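AlyGC (Glaciecola chathamensis, PDB 5GKD) degrades the brown-algal polysaccharide alginate as a lyase of family PL6, probably by beta-elimination on a calcium-bearing parallel beta-helix. Local coordinates at residues A334-S339 and S362-K367; S287-M292 and E320-A325; N343-N348 and D368-Q373; N267-I272 and V306-I311. All blocks are in the same frame, centred on the assembly; numbering follows the deposited sequence.

Contact 1. Residues A334-S339 and S362-K367; sequences AAPINS and SGIKFK
Ser339 and Gly363 meet backbone to backbone, and hydrogen bonds of the main chain carry most of this contact. Ser339 N gives its hydrogen to Gly363 O at 2.9 Å, and Ser339 O takes one from Lys365 N at 3.0 Å. Ser339 is thereby gripped on both sides of its CA, which makes a single parallel bridge with Ile364. Its side chain adds to these bonds: Ser339 OG turns back to Ile337 O at 2.8 Å and also accepts from Ala309 N of the preceding coil.

A second group of contacts is weaker. Gly363 CA points a hydrogen at Pro336 O, 3.3 Å away; a beta-carbon on Gly363 would run straight into that oxygen. A water closes the same corner, donating to Pro336 O and accepting from Gly363 N.

The apolar part is small. Ile364 CG1 comes against Pro336 CB at 4.0 Å and lies a little farther from Ser339 CB. With CG1 anti to the carbonyl carbon (chi1 -54°), CG2 swings the other way and sits over one face of the Phe366 ring, toward its rim, from within the same strand.

The chemistry is thus that of a strand just beginning: peptide groups fix the register, the serine hydroxyl ties its own turn to the coil before it, and one isoleucine-proline touch marks where the apolar interior starts.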
loop_
_atom_site.group_PDB
_atom_site.type_symbol
_atom_site.label_atom_id
_atom_site.label_comp_id
_atom_site.label_asym_id
_atom_site.label_seq_id
_atom_site.Cartn_x
_atom_site.Cartn_y
_atom_site.Cartn_z
ATOM N N ALA A 334 -37.561 -16.166 7.332
ATOM C CA ALA A 334 -38.013 -17.492 7.746
ATOM C C ALA A 334 -37.682 -17.669 9.225
ATOM O O ALA A 334 -36.525 -17.905 9.584
ATOM C CB ALA A 334 -37.361 -18.580 6.891
ATOM N N ALA A 335 -38.707 -17.564 10.079
ATOM C CA ALA A 335 -38.557 -17.677 11.523
ATOM C C ALA A 335 -38.405 -19.135 11.944
ATOM O O ALA A 335 -38.731 -20.048 11.185
ATOM C CB ALA A 335 -39.755 -17.036 12.220
ATOM N N PRO A 336 -37.901 -19.382 13.151
ATOM C CA PRO A 336 -37.638 -20.768 13.573
ATOM C C PRO A 336 -38.910 -21.606 13.690
ATOM O O PRO A 336 -39.945 -21.132 14.168
ATOM C CB PRO A 336 -36.967 -20.596 14.939
ATOM C CG PRO A 336 -36.459 -19.213 14.964
ATOM C CD PRO A 336 -37.402 -18.403 14.128
ATOM N N ILE A 337 -38.821 -22.879 13.279
ATOM C CA ILE A 337 -39.974 -23.773 13.326
ATOM C C ILE A 337 -39.622 -25.104 13.983
ATOM O O ILE A 337 -38.455 -25.476 14.127
ATOM C CB ILE A 337 -40.579 -24.030 11.928
ATOM C CG1 ILE A 337 -39.504 -24.473 10.936
ATOM C CG2 ILE A 337 -41.282 -22.787 11.431
ATOM C CD1 ILE A 337 -40.060 -24.990 9.595
ATOM N N ASN A 338 -40.675 -25.806 14.416
ATOM C CA ASN A 338 -40.588 -27.161 14.974
ATOM C C ASN A 338 -39.505 -27.319 16.037
ATOM O O ASN A 338 -38.935 -28.395 16.186
ATOM C CB ASN A 338 -40.362 -28.193 13.873
ATOM C CG ASN A 338 -41.382 -28.091 12.776
ATOM O OD1 ASN A 338 -42.576 -28.002 13.032
ATOM N ND2 ASN A 338 -40.915 -28.084 11.542
ATOM N N SER A 339 -39.227 -26.282 16.809
ATOM C CA SER A 339 -38.117 -26.327 17.745
ATOM C C SER A 339 -38.616 -26.389 19.184
ATOM O O SER A 339 -39.802 -26.190 19.470
ATOM C CB SER A 339 -37.203 -25.114 17.527
ATOM O OG SER A 339 -36.609 -25.212 16.254
ATOM N N SER A 362 -43.351 -18.383 17.738
ATOM C CA SER A 362 -44.286 -19.440 18.080
ATOM C C SER A 362 -43.844 -20.792 17.552
ATOM O O SER A 362 -44.439 -21.803 17.929
ATOM C CB SER A 362 -45.685 -19.103 17.557
ATOM O OG SER A 362 -45.788 -19.342 16.170
ATOM N N GLY A 363 -42.817 -20.841 16.706
ATOM C CA GLY A 363 -42.261 -22.105 16.277
ATOM C C GLY A 363 -41.237 -22.699 17.215
ATOM O O GLY A 363 -40.651 -23.742 16.918
ATOM N N ILE A 364 -40.979 -22.044 18.338
ATOM C CA ILE A 364 -40.183 -22.602 19.423
ATOM C C ILE A 364 -41.125 -22.856 20.594
ATOM O O ILE A 364 -41.728 -21.916 21.120
ATOM C CB ILE A 364 -39.058 -21.650 19.859
ATOM C CG1 ILE A 364 -38.171 -21.212 18.692
ATOM C CG2 ILE A 364 -38.233 -22.285 20.957
ATOM C CD1 ILE A 364 -37.140 -20.182 19.117
ATOM N N LYS A 365 -41.219 -24.101 21.045
ATOM C CA LYS A 365 -42.028 -24.397 22.218
ATOM C C LYS A 365 -41.135 -24.438 23.447
ATOM O O LYS A 365 -40.132 -25.162 23.486
ATOM C CB LYS A 365 -42.826 -25.697 22.077
ATOM C CG LYS A 365 -44.278 -25.513 22.630
ATOM C CD LYS A 365 -44.780 -26.692 23.465
ATOM C CE LYS A 365 -45.758 -26.247 24.591
ATOM N NZ LYS A 365 -47.009 -25.506 24.186
ATOM N N PHE A 366 -41.493 -23.640 24.432
ATOM C CA PHE A 366 -40.755 -23.508 25.675
ATOM C C PHE A 366 -41.466 -24.318 26.751
ATOM O O PHE A 366 -42.686 -24.232 26.886
ATOM C CB PHE A 366 -40.666 -22.035 26.087
ATOM C CG PHE A 366 -39.976 -21.148 25.076
ATOM C CD1 PHE A 366 -40.677 -20.603 24.018
ATOM C CD2 PHE A 366 -38.621 -20.864 25.194
ATOM C CE1 PHE A 366 -40.044 -19.786 23.091
ATOM C CE2 PHE A 366 -37.982 -20.055 24.269
ATOM C CZ PHE A 366 -38.689 -19.509 23.220
ATOM N N LYS A 367 -40.702 -25.083 27.521
ATOM C CA LYS A 367 -41.260 -25.902 28.585
ATOM C C LYS A 367 -40.244 -26.043 29.707
ATOM O O LYS A 367 -39.065 -26.278 29.451
ATOM C CB LYS A 367 -41.633 -27.284 28.066
ATOM C CG LYS A 367 -43.069 -27.608 28.198
ATOM C CD LYS A 367 -43.414 -28.761 27.293
ATOM C CE LYS A 367 -44.796 -29.306 27.665
ATOM N NZ LYS A 367 -45.876 -28.269 27.737
HETATM O O HOH W 1 -41.181 -18.678 15.051
#

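Contact 2. Residues S287-M292 and E320-A325; sequences SGLTVM and EHIQFA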
loop_
_atom_site.group_PDB
_atom_site.type_symbol
_atom_site.label_atom_id
_atom_site.label_comp_id
_atom_site.label_asym_id
_atom_site.label_seq_id
_atom_site.Cartn_x
_atom_site.Cartn_y
_atom_site.Cartn_z
ATOM N N SER A 287 -24.419 -12.916 20.486
ATOM C CA SER A 287 -25.116 -13.103 21.753
ATOM C C SER A 287 -24.659 -14.382 22.459
ATOM O O SER A 287 -24.087 -15.295 21.855
ATOM C CB SER A 287 -26.628 -13.165 21.536
ATOM O OG SER A 287 -27.104 -11.977 20.928
ATOM N N GLY A 288 -24.940 -14.441 23.762
ATOM C CA GLY A 288 -24.723 -15.671 24.507
ATOM C C GLY A 288 -25.502 -16.838 23.936
ATOM O O GLY A 288 -24.999 -17.957 23.863
ATOM N N LEU A 289 -26.739 -16.597 23.516
ATOM C CA LEU A 289 -27.517 -17.622 22.840
ATOM C C LEU A 289 -28.280 -16.953 21.712
ATOM O O LEU A 289 -28.978 -15.964 21.945
ATOM C CB LEU A 289 -28.487 -18.312 23.800
ATOM C CG LEU A 289 -28.864 -19.798 23.661
ATOM C CD1 LEU A 289 -30.285 -20.072 24.223
ATOM C CD2 LEU A 289 -28.660 -20.395 22.273
ATOM N N THR A 290 -28.161 -17.497 20.506
ATOM C CA THR A 290 -28.756 -16.896 19.322
ATOM C C THR A 290 -29.458 -17.962 18.502
ATOM O O THR A 290 -28.829 -18.948 18.115
ATOM C CB THR A 290 -27.690 -16.220 18.440
ATOM O OG1 THR A 290 -26.946 -15.280 19.219
ATOM C CG2 THR A 290 -28.346 -15.514 17.268
ATOM N N VAL A 291 -30.730 -17.740 18.195
ATOM C CA VAL A 291 -31.458 -18.571 17.252
ATOM C C VAL A 291 -31.839 -17.671 16.085
ATOM O O VAL A 291 -32.676 -16.770 16.228
ATOM C CB VAL A 291 -32.690 -19.234 17.878
ATOM C CG1 VAL A 291 -33.284 -20.246 16.912
ATOM C CG2 VAL A 291 -32.320 -19.921 19.189
ATOM N N MET A 292 -31.222 -17.902 14.935
ATOM C CA MET A 292 -31.335 -16.977 13.818
ATOM C C MET A 292 -32.591 -17.218 12.986
ATOM O O MET A 292 -33.141 -18.321 12.938
ATOM C CB MET A 292 -30.113 -17.081 12.910
ATOM C CG MET A 292 -28.940 -16.230 13.346
ATOM S SD MET A 292 -27.697 -16.036 12.048
ATOM C CE MET A 292 -28.574 -14.993 10.876
ATOM N N GLU A 320 -26.069 -11.502 28.901
ATOM C CA GLU A 320 -26.826 -10.274 28.721
ATOM C C GLU A 320 -27.839 -10.388 27.592
ATOM O O GLU A 320 -28.903 -9.774 27.671
ATOM C CB GLU A 320 -25.875 -9.099 28.500
ATOM C CG GLU A 320 -24.953 -8.902 29.702
ATOM C CD GLU A 320 -24.033 -7.696 29.608
ATOM O OE1 GLU A 320 -24.150 -6.893 28.653
ATOM O OE2 GLU A 320 -23.186 -7.553 30.518
ATOM N N HIS A 321 -27.566 -11.175 26.553
ATOM C CA HIS A 321 -28.499 -11.246 25.436
ATOM C C HIS A 321 -28.761 -12.685 25.016
ATOM O O HIS A 321 -27.828 -13.429 24.695
ATOM C CB HIS A 321 -28.000 -10.409 24.257
ATOM C CG HIS A 321 -27.916 -8.948 24.566
ATOM N ND1 HIS A 321 -29.017 -8.122 24.545
ATOM C CD2 HIS A 321 -26.874 -8.173 24.941
ATOM C CE1 HIS A 321 -28.655 -6.897 24.879
ATOM N NE2 HIS A 321 -27.360 -6.902 25.126
ATOM N N ILE A 322 -30.037 -13.061 25.023
ATOM C CA ILE A 322 -30.545 -14.277 24.411
ATOM C C ILE A 322 -31.491 -13.816 23.318
ATOM O O ILE A 322 -32.537 -13.229 23.614
ATOM C CB ILE A 322 -31.283 -15.178 25.414
ATOM C CG1 ILE A 322 -30.345 -15.707 26.501
ATOM C CG2 ILE A 322 -31.976 -16.315 24.688
ATOM C CD1 ILE A 322 -31.102 -16.446 27.608
ATOM N N GLN A 323 -31.155 -14.080 22.060
ATOM C CA GLN A 323 -31.869 -13.457 20.955
ATOM C C GLN A 323 -32.471 -14.519 20.049
ATOM O O GLN A 323 -31.757 -15.376 19.517
ATOM C CB GLN A 323 -30.945 -12.500 20.208
ATOM C CG GLN A 323 -30.438 -11.405 21.140
ATOM C CD GLN A 323 -29.963 -10.134 20.427
ATOM O OE1 GLN A 323 -29.717 -10.129 19.226
ATOM N NE2 GLN A 323 -29.838 -9.051 21.183
ATOM N N PHE A 324 -33.790 -14.465 19.885
ATOM C CA PHE A 324 -34.520 -15.389 19.037
ATOM C C PHE A 324 -34.941 -14.671 17.766
ATOM O O PHE A 324 -35.278 -13.483 17.794
ATOM C CB PHE A 324 -35.755 -15.947 19.755
ATOM C CG PHE A 324 -35.446 -16.687 21.029
ATOM C CD1 PHE A 324 -34.822 -17.925 20.995
ATOM C CD2 PHE A 324 -35.827 -16.180 22.248
ATOM C CE1 PHE A 324 -34.565 -18.622 22.171
ATOM C CE2 PHE A 324 -35.578 -16.880 23.423
ATOM C CZ PHE A 324 -34.948 -18.096 23.381
ATOM N N ALA A 325 -34.924 -15.404 16.657
ATOM C CA ALA A 325 -35.171 -14.850 15.328
ATOM C C ALA A 325 -34.207 -13.710 14.992
ATOM O O ALA A 325 -34.541 -12.800 14.233
ATOM C CB ALA A 325 -36.623 -14.401 15.188
HETATM O O HOH W 2 -24.829 -12.007 25.757
#
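The Phe324 ring receives Val291 at its edge: CG2 sits near the ring plane, 3.7 Å from Phe324 CD1, and the two side chains cross obliquely. Val291 has CG1 anti to its backbone N (chi1 -171°), which leaves CG2 as the branch facing the ring. Beyond this pair, Phe324 meets Phe366 edge-to-face. A second flat group, the Gln323 amide, belongs to the opposite side of the strand. Ser287 OG lies against the root of that amide, 3.4 Å from Gln323 CD and equally near CG, while its hydrogen bond goes to Arg284 O. An alanine in place of Gln323 is likely to strip this cover from the Ser287 hydroxyl and open a gap beside Phe358, although the backbone bonds could remain.

Those bonds set a parallel register. Gln323 N donates to Leu289 O and Val291 N to Gln323 O, both at 2.9 Å. Before them Gly288 N makes only a weak bond to His321 O, and a water accepting from Gly288 N and His321 N helps join this end. Leu289 CB packs on Ile322 CG2 at 4.1 Å.

Leu289, Val291, Ile322 and Phe324 face inward, onto Leu316 and Ile311 of strand 310-317 and Met341 and Ile346 of strand 339-347. On its other edge strand 289-292 pairs with strand 263-265, where Met292 rests on Arg264, a residue of the carbonate pocket.

Contact 3. Residues N343-N348 and D368-Q373; sequences NNLIVN and DNLLNQ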
loop_
_atom_site.group_PDB
_atom_site.type_symbol
_atom_site.label_atom_id
_atom_site.label_comp_id
_atom_site.label_asym_id
_atom_site.label_seq_id
_atom_site.Cartn_x
_atom_site.Cartn_y
_atom_site.Cartn_z
ATOM N N ASN A 343 -36.023 -27.084 30.060
ATOM C CA ASN A 343 -35.183 -27.455 31.203
ATOM C C ASN A 343 -33.898 -26.636 31.283
ATOM O O ASN A 343 -32.894 -27.091 31.825
ATOM C CB ASN A 343 -34.877 -28.951 31.186
ATOM C CG ASN A 343 -36.128 -29.787 31.325
ATOM O OD1 ASN A 343 -36.710 -30.219 30.337
ATOM N ND2 ASN A 343 -36.561 -30.001 32.559
ATOM N N ASN A 344 -33.930 -25.418 30.761
ATOM C CA ASN A 344 -32.811 -24.504 30.875
ATOM C C ASN A 344 -32.915 -23.678 32.158
ATOM O O ASN A 344 -33.969 -23.572 32.782
ATOM C CB ASN A 344 -32.738 -23.606 29.639
ATOM C CG ASN A 344 -32.519 -24.414 28.351
ATOM O OD1 ASN A 344 -31.420 -24.894 28.096
ATOM N ND2 ASN A 344 -33.565 -24.595 27.575
ATOM N N LEU A 345 -31.795 -23.083 32.539
ATOM C CA LEU A 345 -31.696 -22.284 33.750
ATOM C C LEU A 345 -31.065 -20.953 33.393
ATOM O O LEU A 345 -29.943 -20.909 32.875
ATOM C CB LEU A 345 -30.881 -23.003 34.827
ATOM C CG LEU A 345 -30.483 -22.184 36.059
ATOM C CD1 LEU A 345 -31.669 -21.843 36.933
ATOM C CD2 LEU A 345 -29.448 -22.935 36.884
ATOM N N ILE A 346 -31.788 -19.878 33.677
ATOM C CA ILE A 346 -31.370 -18.516 33.386
ATOM C C ILE A 346 -31.380 -17.758 34.700
ATOM O O ILE A 346 -32.441 -17.576 35.307
ATOM C CB ILE A 346 -32.297 -17.836 32.363
ATOM C CG1 ILE A 346 -32.386 -18.645 31.069
ATOM C CG2 ILE A 346 -31.831 -16.434 32.097
ATOM C CD1 ILE A 346 -33.399 -18.104 30.073
ATOM N N VAL A 347 -30.211 -17.330 35.145
ATOM C CA VAL A 347 -30.063 -16.521 36.339
ATOM C C VAL A 347 -29.344 -15.254 35.921
ATOM O O VAL A 347 -28.209 -15.311 35.431
ATOM C CB VAL A 347 -29.291 -17.251 37.448
ATOM C CG1 VAL A 347 -29.185 -16.348 38.674
ATOM C CG2 VAL A 347 -29.961 -18.561 37.791
ATOM N N ASN A 348 -29.995 -14.116 36.113
ATOM C CA ASN A 348 -29.468 -12.837 35.658
ATOM C C ASN A 348 -29.721 -11.812 36.745
ATOM O O ASN A 348 -30.856 -11.684 37.211
ATOM C CB ASN A 348 -30.146 -12.430 34.341
ATOM C CG ASN A 348 -29.445 -11.299 33.639
ATOM O OD1 ASN A 348 -28.917 -10.400 34.271
ATOM N ND2 ASN A 348 -29.448 -11.335 32.320
ATOM N N ASP A 368 -40.705 -25.882 30.945
ATOM C CA ASP A 368 -39.890 -26.202 32.117
ATOM C C ASP A 368 -38.557 -25.457 32.131
ATOM O O ASP A 368 -37.521 -26.039 32.440
ATOM C CB ASP A 368 -39.652 -27.709 32.224
ATOM C CG ASP A 368 -40.939 -28.483 32.390
ATOM O OD1 ASP A 368 -41.836 -27.986 33.098
ATOM O OD2 ASP A 368 -41.068 -29.577 31.793
ATOM N N ASN A 369 -38.568 -24.168 31.803
ATOM C CA ASN A 369 -37.384 -23.336 31.990
ATOM C C ASN A 369 -37.517 -22.532 33.276
ATOM O O ASN A 369 -38.600 -22.043 33.595
ATOM C CB ASN A 369 -37.169 -22.402 30.801
ATOM C CG ASN A 369 -36.991 -23.159 29.505
ATOM O OD1 ASN A 369 -35.960 -23.796 29.281
ATOM N ND2 ASN A 369 -38.002 -23.110 28.653
ATOM N N LEU A 370 -36.416 -22.406 34.016
ATOM C CA LEU A 370 -36.412 -21.766 35.326
ATOM C C LEU A 370 -35.639 -20.457 35.270
ATOM O O LEU A 370 -34.511 -20.405 34.756
ATOM C CB LEU A 370 -35.810 -22.677 36.400
ATOM C CG LEU A 370 -35.922 -22.132 37.830
ATOM C CD1 LEU A 370 -37.393 -22.057 38.245
ATOM C CD2 LEU A 370 -35.152 -22.975 38.834
ATOM N N LEU A 371 -36.248 -19.418 35.822
ATOM C CA LEU A 371 -35.740 -18.062 35.895
ATOM C C LEU A 371 -35.666 -17.655 37.357
ATOM O O LEU A 371 -36.536 -18.028 38.151
ATOM C CB LEU A 371 -36.694 -17.097 35.193
ATOM C CG LEU A 371 -36.374 -16.221 34.001
ATOM C CD1 LEU A 371 -37.557 -15.294 33.762
ATOM C CD2 LEU A 371 -35.099 -15.442 34.215
ATOM N N ASN A 372 -34.665 -16.850 37.712
ATOM C CA ASN A 372 -34.658 -16.276 39.049
ATOM C C ASN A 372 -35.715 -15.175 39.153
ATOM O O ASN A 372 -36.072 -14.526 38.165
ATOM C CB ASN A 372 -33.263 -15.759 39.429
ATOM C CG ASN A 372 -32.788 -14.608 38.558
ATOM O OD1 ASN A 372 -32.563 -14.765 37.356
ATOM N ND2 ASN A 372 -32.591 -13.453 39.172
ATOM N N GLN A 373 -36.222 -14.980 40.376
ATOM C CA GLN A 373 -37.466 -14.234 40.561
ATOM C C GLN A 373 -37.309 -12.748 40.265
ATOM O O GLN A 373 -38.294 -12.092 39.916
ATOM C CB GLN A 373 -37.976 -14.427 41.989
ATOM C CG GLN A 373 -36.959 -14.038 43.042
ATOM C CD GLN A 373 -37.452 -14.280 44.457
ATOM O OE1 GLN A 373 -38.495 -14.904 44.675
ATOM N NE2 GLN A 373 -36.697 -13.781 45.428
HETATM O O HOH W 3 -39.589 -30.816 29.935
#
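An asparagine ladder, the stacked amides found inside the turns of pectate-lyase-like beta-helices, runs through this contact at Asn344 and Asn369. The two side chains lie side by side, their amide planes 10° apart. Asn369 OD1 accepts twice, from Asn344 N and from Asn344 ND2, each at 3.0 Å, and the donors arrive from opposite faces of its plane. Asn344 OD1 in turn accepts from Asn314 N, leading the ladder back one coil, while Asn369 ND2 ends on the backbone oxygens Met341 O and Gly382 O. Asn343 and Asp368, just ahead of these rungs, both have left-handed backbone angles; a water donates to Asn343 OD1 and Asp368 OD2, spanning their outer ends.

After the turn the strands run parallel, 11° apart. Leu370 N donates to Asn344 O and Ile346 N to Leu370 O, both at 3.0 Å. Leu345 CD1 touches Leu370 CD2 at 4.1 Å on one face, Ile346 CG2 touches Leu371 CD2 at 4.0 Å on the other.

Asn372 closes the far end. Its CG sits between the backbone N and the carbonyl carbon (chi1 64°), which brings OD1 to Asn348 N at 2.9 Å and ND2 to Asn348 O at 3.2 Å, each donor above the plane of the carbonyl it meets, so the amide pairs with the backbone N and O of one residue.

Buried amides thus satisfy peptide groups at each end of the pair, while leucine and isoleucine fill the middle.

Contact 4. Residues N267-I272 and V306-I311; sequences NRDQII and VDNALI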
loop_
_atom_site.group_PDB
_atom_site.type_symbol
_atom_site.label_atom_id
_atom_site.label_comp_id
_atom_site.label_asym_id
_atom_site.label_seq_id
_atom_site.Cartn_x
_atom_site.Cartn_y
_atom_site.Cartn_z
ATOM N N ASN A 267 -29.750 -23.502 10.812
ATOM C CA ASN A 267 -29.964 -24.791 10.182
ATOM C C ASN A 267 -30.835 -25.812 10.938
ATOM O O ASN A 267 -31.490 -25.475 11.859
ATOM C CB ASN A 267 -28.659 -25.363 9.616
ATOM C CG ASN A 267 -27.699 -24.281 9.137
ATOM O OD1 ASN A 267 -27.917 -23.664 8.156
ATOM N ND2 ASN A 267 -26.717 -24.020 9.886
ATOM N N ARG A 268 -30.827 -27.049 10.495
ATOM C CA ARG A 268 -31.677 -28.078 11.027
ATOM C C ARG A 268 -31.134 -29.104 11.949
ATOM O O ARG A 268 -30.010 -29.386 11.944
ATOM C CB ARG A 268 -32.348 -28.838 9.893
ATOM C CG ARG A 268 -32.554 -28.047 8.631
ATOM C CD ARG A 268 -33.675 -28.580 7.769
ATOM N NE ARG A 268 -33.468 -29.945 7.369
ATOM C CZ ARG A 268 -32.708 -30.319 6.357
ATOM N NH1 ARG A 268 -32.084 -29.432 5.623
ATOM N NH2 ARG A 268 -32.586 -31.580 6.074
ATOM N N ASP A 269 -32.032 -29.673 12.725
ATOM C CA ASP A 269 -31.763 -30.747 13.634
ATOM C C ASP A 269 -30.590 -30.544 14.574
ATOM O O ASP A 269 -29.893 -31.444 14.864
ATOM C CB ASP A 269 -31.595 -32.064 12.859
ATOM C CG ASP A 269 -32.742 -32.355 11.908
ATOM O OD1 ASP A 269 -33.894 -32.194 12.237
ATOM O OD2 ASP A 269 -32.491 -32.771 10.800
ATOM N N GLN A 270 -30.396 -29.344 15.042
ATOM C CA GLN A 270 -29.291 -29.115 15.967
ATOM C C GLN A 270 -29.703 -29.484 17.392
ATOM O O GLN A 270 -30.856 -29.299 17.786
ATOM C CB GLN A 270 -28.836 -27.659 15.905
ATOM C CG GLN A 270 -28.718 -27.067 14.481
ATOM C CD GLN A 270 -27.599 -27.679 13.617
ATOM O OE1 GLN A 270 -27.077 -28.762 13.899
ATOM N NE2 GLN A 270 -27.235 -26.967 12.556
ATOM N N ILE A 271 -28.755 -30.020 18.160
ATOM C CA ILE A 271 -28.947 -30.300 19.577
ATOM C C ILE A 271 -27.935 -29.489 20.384
ATOM O O ILE A 271 -26.721 -29.646 20.210
ATOM C CB ILE A 271 -28.826 -31.798 19.888
ATOM C CG1 ILE A 271 -29.936 -32.579 19.192
ATOM C CG2 ILE A 271 -28.859 -32.026 21.381
ATOM C CD1 ILE A 271 -29.711 -34.090 19.190
ATOM N N ILE A 272 -28.436 -28.623 21.252
ATOM C CA ILE A 272 -27.641 -27.762 22.121
ATOM C C ILE A 272 -28.046 -28.128 23.547
ATOM O O ILE A 272 -29.068 -27.651 24.053
ATOM C CB ILE A 272 -27.874 -26.268 21.848
ATOM C CG1 ILE A 272 -27.387 -25.847 20.453
ATOM C CG2 ILE A 272 -27.156 -25.418 22.879
ATOM C CD1 ILE A 272 -28.282 -26.183 19.340
ATOM N N VAL A 306 -33.972 -22.131 10.929
ATOM C CA VAL A 306 -33.872 -23.039 12.065
ATOM C C VAL A 306 -35.108 -23.929 12.110
ATOM O O VAL A 306 -36.246 -23.448 12.139
ATOM C CB VAL A 306 -33.699 -22.261 13.376
ATOM C CG1 VAL A 306 -33.863 -23.192 14.548
ATOM C CG2 VAL A 306 -32.341 -21.639 13.421
ATOM N N ASP A 307 -34.882 -25.235 12.125
ATOM C CA ASP A 307 -35.930 -26.240 12.002
ATOM C C ASP A 307 -35.542 -27.393 12.908
ATOM O O ASP A 307 -34.469 -27.973 12.731
ATOM C CB ASP A 307 -36.051 -26.697 10.544
ATOM C CG ASP A 307 -37.200 -27.651 10.301
ATOM O OD1 ASP A 307 -37.897 -28.045 11.254
ATOM O OD2 ASP A 307 -37.400 -28.007 9.116
ATOM N N ASN A 308 -36.390 -27.699 13.893
ATOM C CA ASN A 308 -36.149 -28.809 14.811
ATOM C C ASN A 308 -34.845 -28.622 15.597
ATOM O O ASN A 308 -34.050 -29.549 15.756
ATOM C CB ASN A 308 -36.158 -30.145 14.055
ATOM C CG ASN A 308 -36.174 -31.347 14.978
ATOM O OD1 ASN A 308 -36.707 -31.290 16.073
ATOM N ND2 ASN A 308 -35.578 -32.437 14.537
ATOM N N ALA A 309 -34.611 -27.413 16.085
ATOM C CA ALA A 309 -33.593 -27.221 17.111
ATOM C C ALA A 309 -34.081 -27.766 18.450
ATOM O O ALA A 309 -35.275 -27.742 18.757
ATOM C CB ALA A 309 -33.243 -25.740 17.260
ATOM N N LEU A 310 -33.144 -28.258 19.253
ATOM C CA LEU A 310 -33.427 -28.749 20.600
ATOM C C LEU A 310 -32.424 -28.120 21.558
ATOM O O LEU A 310 -31.217 -28.375 21.461
ATOM C CB LEU A 310 -33.353 -30.273 20.647
ATOM C CG LEU A 310 -34.083 -31.105 21.709
ATOM C CD1 LEU A 310 -33.107 -32.106 22.291
ATOM C CD2 LEU A 310 -34.777 -30.311 22.809
ATOM N N ILE A 311 -32.913 -27.302 22.472
ATOM C CA ILE A 311 -32.075 -26.501 23.360
ATOM C C ILE A 311 -32.474 -26.872 24.787
ATOM O O ILE A 311 -33.477 -26.369 25.300
ATOM C CB ILE A 311 -32.244 -24.997 23.090
ATOM C CG1 ILE A 311 -32.003 -24.697 21.606
ATOM C CG2 ILE A 311 -31.332 -24.184 23.966
ATOM C CD1 ILE A 311 -32.187 -23.259 21.189
HETATM O O HOH W 4 -31.941 -26.830 14.334
HETATM O O HOH W 5 -32.788 -31.308 17.157
#
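Asn267-Ile272 and Val306-Ile311 run parallel in step, residue over residue, and at matching places Asp269 and Asn308 both take the left-handed backbone conformation. At the kink Asp269 N donates to Asp307 O at 3.0 Å; beyond it Leu310 N reaches Gln270 O at 2.9 Å and Ile272 N reaches Leu310 O at 2.8 Å.

The one side-chain hydrogen bond joins the two kinked residues. Asn308 ND2 meets Asp269 OD1 at 2.9 Å on the anti side of the carboxylate, and the two planes stand 80° apart. Asn308 extends its CG opposite the backbone N (chi1 -169°), which carries the amide across to the neighbouring coil. Without the carboxylate, as with an alanine in place of Asp269, Asn308 ND2 would probably lose this acceptor and its amide be freer to turn. Alongside, the Arg268 chain follows Asp307, but CD, 4.0 Å from Asp307 OD2, is its nearest atom to that carboxylate, whose OD1 is taken by Asn338 ND2.

Two waters bridge backbone atoms around the kink: one donates to Asn267 O and Asp307 O and accepts from Gln270 N, another donates to Gln270 O and Asn308 O. Past them Ile272 faces inward, onto Leu239, Ile263 and Val265.

Stacked turns of similar shape, one left-handed residue above the next and strands resuming in register after it, are characteristic of the right-handed parallel beta-helix, here that of the chondroitinase B-like domain.

How the contacts relate
All four contacts join successive coils of one parallel beta-helix. Contacts 1, 3 and 4 follow the run of strands 271-278, 310-317, 339-347 and 364-372; contact 2 belongs to the other wall, with strands 289-292 and 322-326. Contacts 2 and 3 are buried, contacts 1 and 4 partly so. Across the interior Ile364 and Phe366 of contact 1, Ile346 of contact 3 and Val306 and Ile311 of contact 4 all pack on the wall of contact 2. Polar chemistry shifts with place: asparagine amides inside contact 3, carboxylate and water at the outer turn of contact 4, mostly peptide bonds in contact 1.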